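Local coordinates for formate oxidase (Aspergillus oryzae, PDB 5ZU3), which probably oxidises formate with the help of a bound 8-formyl-FAD, as a member of the GMC oxidoreductase family, at residues His228-Ile233 / Gly243-Thr248; Val419-Val424 / Ile458-Gly463. The protein carries 1 engineered substitution. All coordinates share one frame; numbering follows the deposited sequence.

In the fold
The two contacts lie in different sheets of this GMC-family flavoprotein. Contact 1 comes first along the chain and joins strands 227-235 and 240-248 of a four-stranded mixed sheet, where the adenine end of the modified FAD is held. Contact 2 follows after it closes, setting strand 415-423 of the large mixed sheet against helix 454-473. They share no strand or helix. The centres of contact 1 and contact 2 are 41 Å apart, on opposite sides of the chain's centre. The nearest atoms of contact 1 and contact 2 are about 28 Å apart, so the adenine-binding hairpin and the packing of the large sheet do not touch directly.

Contact 1. Residues His228-Ile233 / Gly243-Thr248; sequences HSKRLI and GVTVVT. With FAY ([(2R,3S,4R,5R)-5-(6-amino-9H-purin-9-yl)-3,4-dihydroxytetrahydrofuran-2-yl]methyl (2R,3S,4S)-5-(8-formyl-7-methyl-2,4-dioxo-3,4-dihydrobenzo[g]pteridin-10(2H)-yl)-2,3,4-trihydroxypentyl dihydrogen diphosphate), chain D.
His228 and Val247 form a two-way backbone pair, with His228 N 2.8 Å from Val247 O and Val247 N 2.6 Å from His228 O. Further along, the carbonyl of Thr245 accepts two amides: Lys230 N lies 2.7 Å from Thr245 O, and Arg231 N makes a weak second bond to the same atom. In return Thr245 N meets Arg231 O at 2.9 Å, almost straight on (C=O...N 172°).

Ser229, opposite Val246 in a non-hydrogen-bonded pair, turns its amide away from the partner strand and spends it on the cofactor: Ser229 N is 3.0 Å from FAY N1A, in a nearly linear bond. Its hydroxyl is held by Gln266. The adenine amino group sits over one face of the His228 ring, toward the rim, with His228 NE2 3.6 Å from FAY N6A. The ring is fixed by a bond from NE2 to Pro440 O and by stacking on Phe441.

The Lys230 chain, extended, runs beside Thr245 and points the same way, its methylenes along the Thr245 methyl and its amine paired with Glu253. Thr245 places OG1 beside its own backbone N (chi1 -58°), where it bonds Asn255, accepts a hydrogen bond from a water that is also held, weakly, by Arg231 NH1, and lies 3.4 Å from Ile233 CG1. Leu232 and Val244 meet on the other face. Lys230 and Arg231 both facing Thr245 define a classic beta bulge, within the antiparallel beta-meander (227-235, 240-248, 253-258) that accompanies the parallel sheet in FAD-binding Rossmann-type folds.

Contact 2. Residues Val419-Val424 / Ile458-Gly463; sequences VVVDLV and IAMREG
While Val421 and Leu423 press on Ala459, Met460 and Gly463, the flat group beside them is the guanidinium of Arg461, whose side chain starts away from the strand: Ile458 CA lies over the centre of one face, and the Glu462 carboxylate comes in at the edge. The motif is helix-on-sheet packing: helix 454-473 covers strand 415-423 of the large mixed sheet, the short axes 8.7 Å apart and running roughly antiparallel (148°). Arg461 NH1 is 2.8 Å from Glu462 OE2 in a salt bridge that lies in the guanidinium plane and uses the anti side of the carboxylate. Glu462 OE2 also pairs with Arg465, so two arginines share that oxygen.

The interface between the two segments is apolar and buried. The side chains of Val421 and Met460 pass each other head to tail, with Val421 CG1 3.7 Å from Met460 SD. The same methyl rests on the helix backbone, 3.8 Å from Gly463 C, a close approach possible because Gly463 carries no side chain. Leu423 reaches the helix one turn earlier, its CD1 4.3 Å from Ala459 CB. Val310, on the neighbouring strand 308-316, also touches Met460, and Phe384 touches Ala459. Bends at chi2 and chi3 (67° and 80°) bring the end of Met460 in against the strand, where Met460 CE lies 4.0 Å from Leu423 CB and 3.4 Å from Val421 O.

Contact 1. Residues His228-Ile233 / Gly243-Thr248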
# COMPACT_ATOMS: atom_id res chain seq x y z
N HIS A 228 -17.09 -15.14 -3.74
CA HIS A 228 -15.70 -15.45 -4.03
C HIS A 228 -15.57 -15.78 -5.52
O HIS A 228 -16.27 -16.67 -6.04
CB HIS A 228 -15.27 -16.61 -3.14
CG HIS A 228 -13.80 -16.81 -3.08
ND1 HIS A 228 -13.05 -16.43 -1.99
CD2 HIS A 228 -12.95 -17.38 -3.96
CE1 HIS A 228 -11.78 -16.74 -2.22
NE2 HIS A 228 -11.70 -17.33 -3.40
N SER A 229 -14.70 -15.06 -6.21
CA SER A 229 -14.61 -15.20 -7.66
C SER A 229 -14.06 -16.57 -8.03
O SER A 229 -13.16 -17.10 -7.38
CB SER A 229 -13.72 -14.11 -8.26
OG SER A 229 -12.37 -14.24 -7.85
N LYS A 230 -14.61 -17.13 -9.10
CA LYS A 230 -14.09 -18.38 -9.61
C LYS A 230 -13.22 -18.16 -10.83
O LYS A 230 -12.11 -18.70 -10.90
CB LYS A 230 -15.25 -19.33 -9.95
CG LYS A 230 -14.79 -20.63 -10.54
CD LYS A 230 -15.96 -21.40 -11.11
CE LYS A 230 -15.51 -22.61 -11.92
NZ LYS A 230 -16.72 -23.27 -12.50
N ARG A 231 -13.66 -17.30 -11.74
CA ARG A 231 -13.03 -17.16 -13.04
C ARG A 231 -13.68 -15.98 -13.76
O ARG A 231 -14.84 -15.64 -13.49
CB ARG A 231 -13.19 -18.44 -13.86
CG ARG A 231 -12.39 -18.42 -15.14
CD ARG A 231 -12.90 -19.41 -16.20
NE ARG A 231 -12.66 -20.81 -15.85
CZ ARG A 231 -13.63 -21.67 -15.57
NH1 ARG A 231 -14.89 -21.26 -15.60
NH2 ARG A 231 -13.34 -22.93 -15.27
N LEU A 232 -12.91 -15.33 -14.63
CA LEU A 232 -13.50 -14.46 -15.62
C LEU A 232 -14.12 -15.27 -16.75
O LEU A 232 -13.60 -16.30 -17.16
CB LEU A 232 -12.45 -13.51 -16.18
CG LEU A 232 -11.89 -12.55 -15.16
CD1 LEU A 232 -10.67 -11.84 -15.75
CD2 LEU A 232 -12.98 -11.58 -14.74
N ILE A 233 -15.25 -14.78 -17.27
CA ILE A 233 -15.94 -15.41 -18.38
C ILE A 233 -15.36 -14.84 -19.67
O ILE A 233 -15.58 -13.67 -20.00
CB ILE A 233 -17.45 -15.21 -18.30
CG1 ILE A 233 -17.94 -15.61 -16.91
CG2 ILE A 233 -18.15 -16.00 -19.41
CD1 ILE A 233 -19.45 -15.53 -16.72
N GLY A 243 -17.88 -11.20 -18.51
CA GLY A 243 -18.36 -11.08 -17.14
C GLY A 243 -17.51 -11.92 -16.20
O GLY A 243 -16.31 -12.12 -16.44
N VAL A 244 -18.14 -12.39 -15.13
CA VAL A 244 -17.40 -13.08 -14.07
C VAL A 244 -18.30 -14.13 -13.42
O VAL A 244 -19.51 -13.94 -13.27
CB VAL A 244 -16.86 -12.09 -13.02
CG1 VAL A 244 -18.02 -11.38 -12.32
CG2 VAL A 244 -15.96 -12.80 -12.01
N THR A 245 -17.68 -15.23 -13.00
CA THR A 245 -18.33 -16.27 -12.22
C THR A 245 -17.84 -16.19 -10.78
O THR A 245 -16.63 -16.18 -10.53
CB THR A 245 -18.01 -17.64 -12.84
OG1 THR A 245 -18.45 -17.67 -14.21
CG2 THR A 245 -18.69 -18.76 -12.05
N VAL A 246 -18.77 -16.15 -9.82
CA VAL A 246 -18.47 -16.06 -8.40
C VAL A 246 -19.18 -17.20 -7.68
O VAL A 246 -20.12 -17.80 -8.20
CB VAL A 246 -18.89 -14.71 -7.79
CG1 VAL A 246 -18.29 -13.56 -8.56
CG2 VAL A 246 -20.41 -14.60 -7.77
N VAL A 247 -18.73 -17.47 -6.46
CA VAL A 247 -19.33 -18.49 -5.61
C VAL A 247 -19.85 -17.81 -4.34
O VAL A 247 -19.13 -17.02 -3.72
CB VAL A 247 -18.33 -19.62 -5.30
CG1 VAL A 247 -18.95 -20.68 -4.43
CG2 VAL A 247 -17.91 -20.25 -6.60
N THR A 248 -21.10 -18.11 -3.99
CA THR A 248 -21.74 -17.52 -2.83
C THR A 248 -21.48 -18.34 -1.59
O THR A 248 -21.10 -19.51 -1.65
CB THR A 248 -23.25 -17.41 -3.00
OG1 THR A 248 -23.83 -18.72 -2.95
CG2 THR A 248 -23.62 -16.71 -4.29
P FAY D . -5.85 -2.37 -4.41
N1 FAY D . -0.72 2.54 1.87
C2 FAY D . -0.62 3.87 2.21
O2 FAY D . -0.48 4.75 1.35
N3 FAY D . -0.73 4.24 3.54
C4 FAY D . -0.62 3.31 4.54
O4 FAY D . -0.25 3.68 5.65
N5 FAY D . -0.38 0.97 5.05
C6 FAY D . -0.78 -1.27 5.76
C7 FAY D . -1.34 -2.52 5.54
C8 FAY D . -1.74 -2.87 4.25
O8 FAY D . -2.89 -4.45 2.93
C9 FAY D . -1.84 -1.87 3.28
PA FAY D . -7.13 -3.97 -2.49
C1' FAY D . -1.07 -0.01 1.04
C10 FAY D . -1.02 1.64 2.86
N10 FAY D . -1.15 0.33 2.50
N1A FAY D . -13.02 -12.99 -4.81
O1A FAY D . -6.61 -5.05 -1.60
C1B FAY D . -11.14 -8.32 -3.17
O1P FAY D . -7.14 -1.77 -4.87
C2' FAY D . -2.46 0.14 0.41
O2' FAY D . -3.50 -0.05 1.36
C2A FAY D . -13.75 -11.87 -4.47
O2A FAY D . -7.39 -2.68 -1.77
C2B FAY D . -10.54 -8.09 -1.79
O2B FAY D . -11.39 -8.52 -0.73
O2P FAY D . -4.78 -2.56 -5.47
C3' FAY D . -2.67 -0.86 -0.72
O3' FAY D . -1.58 -0.88 -1.63
N3A FAY D . -13.13 -10.71 -4.05
C3B FAY D . -10.31 -6.60 -1.83
O3B FAY D . -11.53 -6.00 -1.48
O3P FAY D . -6.10 -3.79 -3.70
C4' FAY D . -3.97 -0.57 -1.47
O4' FAY D . -5.06 -0.53 -0.56
C4A FAY D . -11.77 -10.67 -3.98
C4B FAY D . -10.09 -6.27 -3.29
O4B FAY D . -10.42 -7.45 -4.01
C4X FAY D . -0.78 1.97 4.19
C5' FAY D . -4.13 -1.66 -2.52
O5' FAY D . -5.26 -1.37 -3.30
C5A FAY D . -11.02 -11.79 -4.32
C5B FAY D . -8.69 -5.81 -3.64
O5B FAY D . -8.52 -4.49 -3.18
C5X FAY D . -0.68 -0.34 4.73
C6A FAY D . -11.64 -12.97 -4.73
N6A FAY D . -10.92 -14.09 -4.81
N7A FAY D . -9.72 -11.49 -4.17
C7M FAY D . -1.31 -3.50 6.69
C8A FAY D . -9.61 -10.22 -3.74
C8M FAY D . -2.49 -4.13 4.03
C9A FAY D . -1.27 -0.62 3.50
N9A FAY D . -10.86 -9.69 -3.62
O HOH W 1 -16.90 -19.23 -15.63

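Contact 2. Residues Val419-Val424 / Ile458-Gly463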
# COMPACT_ATOMS: atom_id res chain seq x y z
N VAL A 419 10.11 2.51 15.09
CA VAL A 419 10.62 3.14 13.88
C VAL A 419 10.61 2.10 12.77
O VAL A 419 11.28 1.06 12.87
CB VAL A 419 12.04 3.70 14.08
CG1 VAL A 419 12.51 4.40 12.80
CG2 VAL A 419 12.07 4.66 15.27
N VAL A 420 9.86 2.38 11.71
CA VAL A 420 9.74 1.49 10.56
C VAL A 420 10.70 2.01 9.50
O VAL A 420 10.42 3.01 8.82
CB VAL A 420 8.29 1.42 10.07
CG1 VAL A 420 8.10 0.27 9.07
CG2 VAL A 420 7.32 1.24 11.24
N VAL A 421 11.86 1.37 9.36
CA VAL A 421 12.85 1.76 8.36
C VAL A 421 12.48 1.07 7.05
O VAL A 421 12.68 -0.14 6.87
CB VAL A 421 14.28 1.45 8.80
CG1 VAL A 421 15.25 1.89 7.73
CG2 VAL A 421 14.57 2.16 10.10
N ASP A 422 11.92 1.84 6.14
CA ASP A 422 11.30 1.37 4.91
C ASP A 422 12.22 1.78 3.75
O ASP A 422 12.40 2.98 3.49
CB ASP A 422 9.92 2.02 4.80
CG ASP A 422 9.16 1.62 3.57
OD1 ASP A 422 9.77 1.09 2.62
OD2 ASP A 422 7.95 1.91 3.53
N LEU A 423 12.88 0.81 3.12
CA LEU A 423 13.70 1.08 1.94
C LEU A 423 12.78 1.27 0.73
O LEU A 423 12.16 0.32 0.25
CB LEU A 423 14.70 -0.05 1.72
CG LEU A 423 15.47 -0.11 0.40
CD1 LEU A 423 16.42 1.11 0.20
CD2 LEU A 423 16.24 -1.43 0.27
N VAL A 424 12.65 2.51 0.26
CA VAL A 424 11.64 2.80 -0.74
C VAL A 424 12.19 2.69 -2.15
O VAL A 424 11.40 2.62 -3.11
CB VAL A 424 11.01 4.20 -0.53
CG1 VAL A 424 10.16 4.20 0.74
CG2 VAL A 424 12.08 5.27 -0.44
N ILE A 458 22.98 -3.75 2.42
CA ILE A 458 23.89 -2.69 2.83
C ILE A 458 23.12 -1.40 3.06
O ILE A 458 23.27 -0.74 4.10
CB ILE A 458 25.01 -2.51 1.79
CG1 ILE A 458 25.99 -3.69 1.87
CG2 ILE A 458 25.74 -1.19 1.96
CD1 ILE A 458 26.85 -3.87 0.65
N ALA A 459 22.25 -1.05 2.12
CA ALA A 459 21.42 0.14 2.26
C ALA A 459 20.54 0.07 3.51
O ALA A 459 20.52 1.00 4.32
CB ALA A 459 20.56 0.32 1.01
N MET A 460 19.80 -1.04 3.68
CA MET A 460 18.90 -1.15 4.83
C MET A 460 19.67 -1.06 6.14
O MET A 460 19.19 -0.48 7.12
CB MET A 460 18.10 -2.44 4.78
CG MET A 460 17.26 -2.68 6.05
SD MET A 460 15.92 -1.46 6.22
CE MET A 460 14.74 -2.19 5.06
N ARG A 461 20.85 -1.68 6.20
CA ARG A 461 21.71 -1.55 7.37
C ARG A 461 22.02 -0.08 7.68
O ARG A 461 21.99 0.35 8.84
CB ARG A 461 22.99 -2.35 7.16
CG ARG A 461 23.94 -2.32 8.33
CD ARG A 461 25.31 -1.86 7.86
NE ARG A 461 25.94 -2.89 7.06
CZ ARG A 461 26.78 -2.66 6.06
NH1 ARG A 461 27.13 -1.42 5.73
NH2 ARG A 461 27.28 -3.71 5.39
N GLU A 462 22.34 0.69 6.65
CA GLU A 462 22.71 2.08 6.87
C GLU A 462 21.50 2.93 7.18
O GLU A 462 21.61 3.92 7.92
CB GLU A 462 23.47 2.61 5.65
CG GLU A 462 24.83 1.94 5.41
CD GLU A 462 25.74 1.95 6.64
OE1 GLU A 462 25.92 3.04 7.24
OE2 GLU A 462 26.29 0.89 7.00
N GLY A 463 20.32 2.57 6.65
CA GLY A 463 19.11 3.27 7.05
C GLY A 463 18.79 3.05 8.52
O GLY A 463 18.25 3.93 9.18